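Local structure of SWD1-like protein (6E29) at residues K212-I217 and A234-I239; I218-L223 and W274-F279; I238-I243 and L259-K264; H263-V268 and W299-G304. The protein probably serves as the Swd1 (Cps50) WD-repeat subunit of COMPASS, the histone H3K4 methyltransferase complex; this chain is the subunit's beta-propeller domain. All coordinates share one frame; numbering follows the deposited sequence. Where two conformers were deposited one is given.

Contact 1 of 4, residues K212-I217 and A234-I239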
# COMPACT_ATOMS: atom_id res chain seq x y z
N LYS B 212 -13.66 9.40 10.02
CA LYS B 212 -13.27 10.20 8.85
C LYS B 212 -11.96 10.91 9.19
O LYS B 212 -11.94 11.79 10.05
CB LYS B 212 -14.35 11.21 8.48
CG LYS B 212 -13.92 12.18 7.42
CD LYS B 212 -14.94 13.31 7.13
CE LYS B 212 -15.16 13.40 5.65
NZ LYS B 212 -15.65 12.07 5.19
N ILE B 213 -10.87 10.55 8.49
CA ILE B 213 -9.57 11.16 8.76
C ILE B 213 -9.06 12.03 7.62
O ILE B 213 -8.00 12.65 7.77
CB ILE B 213 -8.50 10.10 9.07
CG1 ILE B 213 -8.40 9.12 7.89
CG2 ILE B 213 -8.83 9.42 10.43
CD1 ILE B 213 -7.09 8.21 7.94
N ALA B 214 -9.75 12.08 6.48
CA ALA B 214 -9.26 12.89 5.38
C ALA B 214 -10.45 13.48 4.65
O ALA B 214 -11.61 13.05 4.81
CB ALA B 214 -8.35 12.06 4.44
N SER B 215 -10.18 14.49 3.82
CA SER B 215 -11.23 15.09 3.01
C SER B 215 -11.11 14.77 1.52
O SER B 215 -11.61 15.53 0.69
CB SER B 215 -11.25 16.60 3.21
OG SER B 215 -11.79 16.89 4.48
N GLY B 216 -10.43 13.69 1.16
CA GLY B 216 -10.64 13.12 -0.17
C GLY B 216 -10.51 11.61 -0.17
O GLY B 216 -10.62 10.96 0.88
N ILE B 217 -10.24 11.03 -1.33
CA ILE B 217 -9.98 9.59 -1.45
C ILE B 217 -8.67 9.21 -0.76
O ILE B 217 -7.61 9.82 -0.96
CB ILE B 217 -9.99 9.22 -2.94
CG1 ILE B 217 -11.40 9.53 -3.47
CG2 ILE B 217 -9.48 7.80 -3.15
CD1 ILE B 217 -11.55 9.46 -4.98
N ALA B 234 -3.82 10.87 1.17
CA ALA B 234 -5.18 11.11 0.71
C ALA B 234 -5.20 12.32 -0.20
O ALA B 234 -4.27 13.14 -0.20
CB ALA B 234 -6.15 11.29 1.90
N GLN B 235 -6.27 12.47 -0.95
CA GLN B 235 -6.29 13.44 -2.02
C GLN B 235 -6.57 14.86 -1.54
O GLN B 235 -6.93 15.70 -2.35
CB GLN B 235 -7.33 13.04 -3.05
CG GLN B 235 -6.88 11.87 -3.94
CD GLN B 235 -7.82 11.71 -5.14
OE1 GLN B 235 -8.97 12.18 -5.11
NE2 GLN B 235 -7.34 11.08 -6.21
N ASP B 236 -6.45 15.15 -0.25
CA ASP B 236 -6.64 16.51 0.22
C ASP B 236 -5.31 17.21 0.48
O ASP B 236 -5.29 18.19 1.21
CB ASP B 236 -7.58 16.56 1.45
CG ASP B 236 -7.06 15.77 2.68
OD1 ASP B 236 -5.97 15.17 2.58
OD2 ASP B 236 -7.76 15.76 3.73
N ARG B 237 -4.21 16.75 -0.13
CA ARG B 237 -2.92 17.42 -0.12
C ARG B 237 -2.22 17.30 1.22
O ARG B 237 -1.25 18.02 1.48
CB ARG B 237 -3.03 18.91 -0.52
CG ARG B 237 -3.56 19.14 -1.94
CD ARG B 237 -3.97 20.55 -2.27
NE ARG B 237 -4.30 20.58 -3.70
CZ ARG B 237 -5.43 20.10 -4.23
NH1 ARG B 237 -6.37 19.54 -3.46
NH2 ARG B 237 -5.62 20.16 -5.54
N ILE B 238 -2.71 16.45 2.10
CA ILE B 238 -2.16 16.34 3.44
C ILE B 238 -1.77 14.90 3.69
O ILE B 238 -2.58 14.00 3.48
CB ILE B 238 -3.16 16.82 4.50
CG1 ILE B 238 -3.47 18.29 4.23
CG2 ILE B 238 -2.56 16.65 5.88
CD1 ILE B 238 -4.63 18.83 5.08
N ILE B 239 -0.53 14.69 4.14
CA ILE B 239 -0.06 13.39 4.59
C ILE B 239 -0.21 13.34 6.10
O ILE B 239 -0.02 14.35 6.79
CB ILE B 239 1.40 13.15 4.15
CG1 ILE B 239 1.52 13.26 2.64
CG2 ILE B 239 1.85 11.72 4.61
CD1 ILE B 239 3.04 13.43 2.13

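Contact 2 of 4, residues I218-L223 and W274-F279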
# COMPACT_ATOMS: atom_id res chain seq x y z
N ILE B 218 -8.72 8.16 0.07
CA ILE B 218 -7.49 7.63 0.66
C ILE B 218 -6.79 6.72 -0.36
O ILE B 218 -7.40 5.79 -0.91
CB ILE B 218 -7.79 6.90 1.97
CG1 ILE B 218 -8.31 7.92 3.03
CG2 ILE B 218 -6.55 6.21 2.52
CD1 ILE B 218 -8.77 7.28 4.37
N THR B 219 -5.54 7.05 -0.69
CA THR B 219 -4.85 6.32 -1.76
C THR B 219 -3.78 5.35 -1.27
O THR B 219 -3.52 4.35 -1.93
CB THR B 219 -4.23 7.29 -2.78
OG1 THR B 219 -3.46 8.28 -2.11
CG2 THR B 219 -5.33 7.97 -3.57
N THR B 220 -3.21 5.58 -0.11
CA THR B 220 -2.17 4.72 0.41
C THR B 220 -2.31 4.61 1.91
O THR B 220 -2.53 5.61 2.60
CB THR B 220 -0.75 5.27 0.11
OG1 THR B 220 -0.48 5.11 -1.27
CG2 THR B 220 0.32 4.57 0.97
N LEU B 221 -2.15 3.38 2.40
CA LEU B 221 -1.95 3.09 3.81
C LEU B 221 -0.67 2.26 3.99
O LEU B 221 -0.44 1.30 3.23
CB LEU B 221 -3.09 2.28 4.37
CG LEU B 221 -4.46 2.93 4.36
CD1 LEU B 221 -5.51 1.90 4.81
CD2 LEU B 221 -4.43 4.15 5.25
N ARG B 222 0.11 2.59 5.02
CA ARG B 222 1.32 1.80 5.34
C ARG B 222 1.57 1.82 6.84
O ARG B 222 1.40 2.85 7.49
CB ARG B 222 2.54 2.40 4.57
CG ARG B 222 3.80 1.60 4.67
CD ARG B 222 3.64 0.18 4.10
NE ARG B 222 3.28 0.09 2.68
CZ ARG B 222 4.16 0.07 1.67
NH1 ARG B 222 5.48 0.22 1.89
NH2 ARG B 222 3.72 -0.06 0.41
N LEU B 223 1.94 0.68 7.39
CA LEU B 223 2.26 0.59 8.80
C LEU B 223 3.76 0.58 8.98
O LEU B 223 4.49 0.17 8.08
CB LEU B 223 1.68 -0.71 9.38
CG LEU B 223 0.20 -0.61 9.69
CD1 LEU B 223 -0.33 -2.00 10.01
CD2 LEU B 223 0.01 0.37 10.83
N TRP B 274 0.47 14.89 -3.26
CA TRP B 274 1.47 13.84 -3.04
C TRP B 274 1.09 12.58 -3.78
O TRP B 274 -0.08 12.17 -3.81
CB TRP B 274 1.64 13.56 -1.55
CG TRP B 274 1.77 14.82 -0.81
CD1 TRP B 274 0.86 15.39 -0.02
CD2 TRP B 274 2.91 15.71 -0.84
NE1 TRP B 274 1.32 16.59 0.48
CE2 TRP B 274 2.58 16.81 -0.01
CE3 TRP B 274 4.18 15.65 -1.43
CZ2 TRP B 274 3.47 17.85 0.24
CZ3 TRP B 274 5.09 16.72 -1.19
CH2 TRP B 274 4.72 17.81 -0.37
N ASN B 275 2.06 12.01 -4.47
CA ASN B 275 1.75 10.89 -5.33
C ASN B 275 1.81 9.58 -4.54
O ASN B 275 0.81 8.85 -4.45
CB ASN B 275 2.75 10.91 -6.48
CG ASN B 275 2.25 10.23 -7.66
OD1 ASN B 275 1.35 9.41 -7.56
ND2 ASN B 275 2.84 10.52 -8.79
N HIS B 276 2.96 9.28 -3.93
CA HIS B 276 3.13 8.11 -3.09
C HIS B 276 3.93 8.51 -1.86
O HIS B 276 4.65 9.51 -1.87
CB HIS B 276 3.81 6.97 -3.89
CG HIS B 276 2.86 6.27 -4.81
ND1 HIS B 276 2.75 6.54 -6.16
CD2 HIS B 276 1.87 5.38 -4.53
CE1 HIS B 276 1.78 5.81 -6.68
NE2 HIS B 276 1.22 5.11 -5.72
N VAL B 277 3.80 7.71 -0.80
CA VAL B 277 4.49 8.00 0.45
C VAL B 277 5.07 6.71 0.99
O VAL B 277 4.62 5.62 0.62
CB VAL B 277 3.55 8.59 1.52
CG1 VAL B 277 3.03 9.99 0.97
CG2 VAL B 277 2.34 7.60 1.79
N ALA B 278 6.05 6.85 1.89
CA ALA B 278 6.74 5.71 2.49
C ALA B 278 7.40 6.07 3.82
O ALA B 278 7.93 7.16 3.99
CB ALA B 278 7.80 5.14 1.52
N PHE B 279 7.41 5.10 4.74
CA PHE B 279 8.14 5.16 5.99
C PHE B 279 9.55 4.64 5.78
O PHE B 279 9.71 3.57 5.17
CB PHE B 279 7.53 4.21 7.02
CG PHE B 279 6.35 4.79 7.84
CD1 PHE B 279 6.44 6.00 8.47
CD2 PHE B 279 5.23 3.99 8.06
CE1 PHE B 279 5.38 6.50 9.27
CE2 PHE B 279 4.12 4.46 8.84
CZ PHE B 279 4.22 5.72 9.47
O HOH W 1 -0.64 7.29 -2.46
O HOH W 2 -2.94 10.56 -3.63
O HOH W 3 6.60 2.49 3.73

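Contact 3 of 4, residues I238-I243 and L259-K264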
# COMPACT_ATOMS: atom_id res chain seq x y z
N ILE B 238 -2.71 16.45 2.10
CA ILE B 238 -2.16 16.34 3.44
C ILE B 238 -1.77 14.90 3.69
O ILE B 238 -2.58 14.00 3.48
CB ILE B 238 -3.16 16.82 4.50
CG1 ILE B 238 -3.47 18.29 4.23
CG2 ILE B 238 -2.56 16.65 5.88
CD1 ILE B 238 -4.63 18.83 5.08
N ILE B 239 -0.53 14.69 4.14
CA ILE B 239 -0.06 13.39 4.59
C ILE B 239 -0.21 13.34 6.10
O ILE B 239 -0.02 14.35 6.79
CB ILE B 239 1.40 13.15 4.15
CG1 ILE B 239 1.52 13.26 2.64
CG2 ILE B 239 1.85 11.72 4.61
CD1 ILE B 239 3.04 13.43 2.13
N ARG B 240 -0.63 12.18 6.62
CA ARG B 240 -0.93 12.07 8.04
C ARG B 240 -0.34 10.80 8.60
O ARG B 240 -0.38 9.76 7.93
CB ARG B 240 -2.43 12.01 8.30
CG ARG B 240 -3.11 13.35 7.86
CD ARG B 240 -4.63 13.19 7.94
NE ARG B 240 -5.39 14.40 7.59
CZ ARG B 240 -5.80 14.71 6.37
NH1 ARG B 240 -5.53 13.93 5.32
NH2 ARG B 240 -6.49 15.84 6.20
N THR B 241 0.15 10.88 9.83
CA THR B 241 0.51 9.71 10.61
C THR B 241 -0.42 9.61 11.81
O THR B 241 -0.85 10.63 12.36
CB THR B 241 1.95 9.75 11.06
OG1 THR B 241 2.23 11.00 11.73
CG2 THR B 241 2.88 9.58 9.82
N PHE B 242 -0.73 8.39 12.19
CA PHE B 242 -1.60 8.15 13.33
C PHE B 242 -0.99 7.09 14.23
O PHE B 242 -0.27 6.20 13.76
CB PHE B 242 -2.98 7.64 12.95
CG PHE B 242 -3.74 8.56 12.09
CD1 PHE B 242 -4.76 9.36 12.62
CD2 PHE B 242 -3.46 8.61 10.72
CE1 PHE B 242 -5.45 10.23 11.78
CE2 PHE B 242 -4.12 9.45 9.91
CZ PHE B 242 -5.15 10.27 10.44
N ILE B 243 -1.37 7.17 15.51
CA ILE B 243 -0.97 6.20 16.54
C ILE B 243 -1.98 5.07 16.55
O ILE B 243 -3.16 5.31 16.82
CB ILE B 243 -0.90 6.87 17.92
CG1 ILE B 243 -0.05 8.14 17.85
CG2 ILE B 243 -0.34 5.90 18.93
CD1 ILE B 243 1.34 7.90 17.25
N LEU B 259 -7.99 6.70 17.30
CA LEU B 259 -6.94 6.69 16.27
C LEU B 259 -6.34 8.09 16.22
O LEU B 259 -6.63 8.87 15.31
CB LEU B 259 -7.53 6.23 14.94
CG LEU B 259 -6.49 5.99 13.85
CD1 LEU B 259 -5.44 4.96 14.29
CD2 LEU B 259 -7.21 5.59 12.55
N PRO B 260 -5.53 8.45 17.20
CA PRO B 260 -5.13 9.85 17.33
C PRO B 260 -4.14 10.27 16.26
O PRO B 260 -3.24 9.51 15.85
CB PRO B 260 -4.56 9.93 18.75
CG PRO B 260 -4.14 8.52 19.06
CD PRO B 260 -5.07 7.61 18.33
N LEU B 261 -4.35 11.46 15.73
CA LEU B 261 -3.43 12.01 14.74
C LEU B 261 -2.09 12.35 15.39
O LEU B 261 -2.03 13.00 16.43
CB LEU B 261 -4.05 13.26 14.12
CG LEU B 261 -3.20 14.06 13.16
CD1 LEU B 261 -3.09 13.25 11.91
CD2 LEU B 261 -3.92 15.40 12.91
N GLU B 262 -1.01 11.94 14.74
CA GLU B 262 0.32 12.29 15.21
C GLU B 262 0.84 13.56 14.52
O GLU B 262 0.99 14.59 15.16
CB GLU B 262 1.28 11.13 14.98
CG GLU B 262 2.67 11.44 15.58
CD GLU B 262 3.73 10.42 15.21
OE1 GLU B 262 4.42 9.88 16.13
OE2 GLU B 262 3.86 10.20 13.99
N HIS B 263 1.12 13.49 13.22
CA HIS B 263 1.58 14.64 12.45
C HIS B 263 0.79 14.78 11.16
O HIS B 263 0.34 13.79 10.57
CB HIS B 263 3.07 14.53 12.07
CG HIS B 263 4.01 14.62 13.22
ND1 HIS B 263 4.03 15.69 14.08
CD2 HIS B 263 4.92 13.74 13.69
CE1 HIS B 263 4.94 15.49 15.02
NE2 HIS B 263 5.49 14.31 14.80
N LYS B 264 0.68 16.02 10.69
CA LYS B 264 0.25 16.37 9.34
C LYS B 264 1.47 16.87 8.59
O LYS B 264 2.21 17.71 9.11
CB LYS B 264 -0.80 17.49 9.33
CG LYS B 264 -2.22 17.07 9.64
CD LYS B 264 -3.14 18.26 9.68
CE LYS B 264 -2.70 19.24 10.75
NZ LYS B 264 -3.62 20.43 10.71

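Contact 4 of 4, residues H263-V268 and W299-G304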
# COMPACT_ATOMS: atom_id res chain seq x y z
N HIS B 263 1.12 13.49 13.22
CA HIS B 263 1.58 14.64 12.45
C HIS B 263 0.79 14.78 11.16
O HIS B 263 0.34 13.79 10.57
CB HIS B 263 3.07 14.53 12.07
CG HIS B 263 4.01 14.62 13.22
ND1 HIS B 263 4.03 15.69 14.08
CD2 HIS B 263 4.92 13.74 13.69
CE1 HIS B 263 4.94 15.49 15.02
NE2 HIS B 263 5.49 14.31 14.80
N LYS B 264 0.68 16.02 10.69
CA LYS B 264 0.25 16.37 9.34
C LYS B 264 1.47 16.87 8.59
O LYS B 264 2.21 17.71 9.11
CB LYS B 264 -0.80 17.49 9.33
CG LYS B 264 -2.22 17.07 9.64
CD LYS B 264 -3.14 18.26 9.68
CE LYS B 264 -2.70 19.24 10.75
NZ LYS B 264 -3.62 20.43 10.71
N PHE B 265 1.65 16.42 7.35
CA PHE B 265 2.75 16.90 6.53
C PHE B 265 2.17 17.46 5.24
O PHE B 265 1.36 16.80 4.59
CB PHE B 265 3.75 15.80 6.19
CG PHE B 265 4.26 15.05 7.36
CD1 PHE B 265 5.32 15.54 8.09
CD2 PHE B 265 3.67 13.83 7.74
CE1 PHE B 265 5.79 14.82 9.19
CE2 PHE B 265 4.16 13.12 8.83
CZ PHE B 265 5.24 13.62 9.53
N GLN B 266 2.55 18.70 4.89
CA GLN B 266 1.89 19.35 3.77
C GLN B 266 2.75 20.52 3.31
O GLN B 266 3.71 20.90 3.98
CB GLN B 266 0.48 19.85 4.14
CG GLN B 266 0.49 20.91 5.19
CD GLN B 266 -0.90 21.22 5.65
OE1 GLN B 266 -1.82 21.41 4.83
NE2 GLN B 266 -1.08 21.26 6.97
N ASP B 267 2.39 21.08 2.16
CA ASP B 267 3.04 22.29 1.64
C ASP B 267 1.94 23.29 1.29
O ASP B 267 1.38 23.24 0.18
CB ASP B 267 3.95 21.99 0.44
CG ASP B 267 4.91 23.16 0.09
OD1 ASP B 267 6.12 22.95 -0.17
OD2 ASP B 267 4.44 24.30 0.13
N VAL B 268 1.63 24.20 2.22
CA VAL B 268 0.47 25.08 2.07
C VAL B 268 0.69 26.13 0.98
O VAL B 268 -0.25 26.48 0.25
CB VAL B 268 0.10 25.75 3.41
CG1 VAL B 268 -0.62 24.77 4.32
CG2 VAL B 268 1.35 26.33 4.08
N TRP B 299 10.28 14.25 5.52
CA TRP B 299 10.03 14.82 6.84
C TRP B 299 10.47 13.84 7.93
O TRP B 299 10.55 12.62 7.71
CB TRP B 299 8.55 15.13 7.04
CG TRP B 299 7.95 16.09 6.10
CD1 TRP B 299 7.79 17.45 6.30
CD2 TRP B 299 7.33 15.78 4.84
NE1 TRP B 299 7.14 18.00 5.23
CE2 TRP B 299 6.84 17.01 4.32
CE3 TRP B 299 7.14 14.60 4.10
CZ2 TRP B 299 6.19 17.09 3.07
CZ3 TRP B 299 6.48 14.67 2.87
CH2 TRP B 299 6.00 15.91 2.37
N GLU B 300 10.68 14.37 9.14
CA GLU B 300 11.01 13.52 10.27
C GLU B 300 9.85 13.52 11.25
O GLU B 300 9.23 14.55 11.49
CB GLU B 300 12.32 13.99 10.95
CG GLU B 300 12.34 15.47 11.29
CD GLU B 300 11.69 15.73 12.64
OE1 GLU B 300 11.76 14.81 13.50
OE2 GLU B 300 11.08 16.82 12.80
N ARG B 301 9.55 12.35 11.81
CA ARG B 301 8.37 12.16 12.66
C ARG B 301 8.61 12.50 14.11
O ARG B 301 7.66 12.52 14.89
CB ARG B 301 7.93 10.71 12.64
CG ARG B 301 7.22 10.32 11.43
CD ARG B 301 6.64 8.93 11.61
NE ARG B 301 6.05 8.73 12.93
CZ ARG B 301 6.47 7.84 13.83
NH1 ARG B 301 7.49 7.03 13.55
NH2 ARG B 301 5.86 7.78 15.02
N GLY B 302 9.87 12.70 14.49
CA GLY B 302 10.15 13.14 15.84
C GLY B 302 9.44 14.44 16.16
O GLY B 302 8.77 14.56 17.20
N HIS B 303 9.56 15.42 15.27
CA HIS B 303 8.94 16.72 15.46
C HIS B 303 8.11 17.16 14.27
O HIS B 303 7.63 18.29 14.29
CB HIS B 303 9.99 17.81 15.72
CG HIS B 303 10.78 17.58 16.97
ND1 HIS B 303 11.31 16.35 17.30
CD2 HIS B 303 11.13 18.42 17.97
CE1 HIS B 303 11.95 16.44 18.45
NE2 HIS B 303 11.86 17.69 18.87
N GLY B 304 7.97 16.34 13.24
CA GLY B 304 7.16 16.70 12.09
C GLY B 304 7.82 17.63 11.09
O GLY B 304 7.16 18.03 10.12
O HOH W 4 4.56 18.63 10.15
O HOH W 5 6.33 20.44 4.42

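Contact 1 of 4, residues K212-I217 and A234-I239
Asp-236 reaches across to the loop of Ser-215 with its carboxylate, and the way that group is turned sets one end of this contact. Its chi1 of 60° places CG between the backbone N and the carbonyl carbon, and from there OD2 receives the backbone N-H of Ser-215 at 2.7 Å in a nearly straight bond. The donor does not come in along the plane of the carboxylate but from above it, about 52° out of plane. The same OD2 holds a salt bridge with NH2 of Arg-240, so one oxygen is gripped by a backbone amide and by a positive charge, which would probably keep the aspartate ionised. Beside this polar pair two methyl groups meet head on: CB of Ala-214 and CB of Ala-234 are 3.4 Å apart, a tight fit for two carbons. Ile-217 and Gln-235 lie side by side and point the same way, CD1 of the isoleucine 3.8 Å from OE1 of the glutamine. Their backbones are joined as well, the N-H of Gln-235 giving a bent bond of 3.0 Å to O of Ile-217. Between the two bonds Gly-216 passes close to Gln-235; a beta carbon there would come about 3.1 Å from CB of the glutamine. Both segments are connecting loops of a beta-propeller: 212-217 leads from strand 207-212, the last of one four-stranded sheet, into strand 218-223, the first of the next, whereas 234-239 is the turn between strands 229-234 and 239-243 of that second sheet.

Contact 2 of 4, residues I218-L223 and W274-F279
Thr-220 and Val-277 meet methyl to methyl, CG2 to CG2 at 3.7 Å, as the two side chains slide past each other in opposite directions, and water joins the segments on the Thr-219 side. OG1 of Thr-219 is bonded to two ordered molecules, one donating to O of Asn-275 and the other, over a longer 3.3 Å, to O of Trp-274. OG1 of Thr-220 shares the first of these waters. Both threonines face Asn-233 in a classic beta bulge, which helps explain how two successive hydroxyls reach a single solvent molecule. With CG2 of Thr-220 anti to the backbone N (OG1 at chi1 -73°), the methyl is given to the valine while OG1 stands 4.0 Å from CD2 of His-276, whose side chain crosses at about a right angle. At Arg-222 the backbone takes over, its O lying 3.4 Å from CE2 of Phe-279. The guanidinium forms a salt bridge with Glu-321, and NH1 makes a weak bond to a water that also accepts the N-H of Phe-279. Leu-223 ends the strand with its carbonyl carbon 3.8 Å from CD2 of the same phenyl ring. An alanine in place of Phe-279 would probably open a gap beside O of Arg-222 and the carbonyl carbon of Leu-223. Segments 218-223 and 276-279 run almost parallel, 5° apart, with axes 7.6 Å from each other. Each belongs to the first strand of its four-stranded sheet, and their meeting through side chains and water is that of the innermost strands of adjacent blades in a WD40 beta-propeller.

Contact 3 of 4, residues I238-I243 and L259-K264
A chi1 of 52° puts OG1 of Thr-241 between its backbone N and carbonyl carbon, while Glu-262 extends with CG anti to the backbone N (chi1 -175°), and the two side chains come together at an oblique crossing. The hydroxyl donates to OE2 at 2.9 Å, using the anti lone pair of the carboxylate, and also accepts the N-H of His-263 over 3.1 Å in a bent bond. Glu-262 and His-263 both face Thr-241, a classic beta bulge in strand 261-264: the hydroxyl takes one amide, O of Thr-241 takes the N-H of Glu-262 at 2.7 Å, and N of Thr-241 bonds back to O of His-263. Beyond it N of Ile-243 reaches O of Pro-260 in a nearly straight bond. CD1 of Leu-261 sits over one face of the Phe-242 ring, 4.1 Å from the centroid, while O of Leu-259 lies at the ring edge, 3.3 Å from CD1 of the phenylalanine. CG2 of Ile-238 packs beside CG of Lys-264 and lies over one face of the Arg-240 guanidinium, a group held by a salt bridge to Asp-236. Both oxygens of Glu-262 face the guanidinium of Arg-301, OE1 in a salt bridge with NH2 and OE2 near NE. A glutamine replacing Glu-262 would probably leave that guanidinium without its charged mate. OE2 thus has two tasks, fixing the rotation of a buried hydroxyl while facing the arginine, an arrangement likely to stabilise the negative charge and tie the bulge to the loop after strand 296-300 of the next blade.

Contact 4 of 4, residues H263-V268 and W299-G304
The direct hydrogen bond between the two segments runs from NE2 of His-263 to O of Arg-301, 2.8 Å long and bent to 131° at the hydrogen. The oxygen lies close to the imidazole plane, whereas the ring nitrogen stands above the plane of the carbonyl, 47° out of it. One face of the imidazole carries Gly-304, whose CA sits almost squarely over the centroid at 3.8 Å. Its positive phi, and the clash that a beta carbon would make with ND1 of His-263, both suit a glycine. Within the turn, the N-H of His-303 binds OE1 of Glu-300, whose OE2 accepts the N-H of Ser-305, so the loop is braced from inside. Phe-265 and Trp-299 form the apolar half. CB of Phe-265 lies over the centre of the indole six-membered ring, 3.9 Å from its centroid, while CD1 comes to 3.3 Å from CG of Trp-299; the ring planes meet obliquely at 41°. Two waters add bridges, one donating to O of Lys-264 and O of Gly-304, the other accepting the N-H of NE1 of Trp-299 and donating to O of Gln-266. Trp-299 also meets Trp-274 edge to face. Strand 261-265, at the edge of its sheet, packs on the hairpin joining strands 296-300 and 306-310, the outer part of the following blade, as adjoining blades do in a WD40 beta-propeller.

From the N terminus, contact 1 comes first, closing a loop around strands 218-223 and 229-234 by setting the linker 212-217 against the turn 234-239. Contact 2 opens inside that loop, so the two cross, and it ends only at strand 274-279 of the following sheet. Contact 3 begins at Ile-238 and Ile-239, where contact 1 ends, and is nested within contact 2; it pairs the two outer strands of one sheet. Contact 4 starts at His-263 and Lys-264, shared with contact 3, crosses contact 2 and reaches the next sheet. Contacts 2 and 4 thus join the same two neighbouring blades at inner and outer strands, with Ile-239 packing on both Trp-274 and Trp-299 between them.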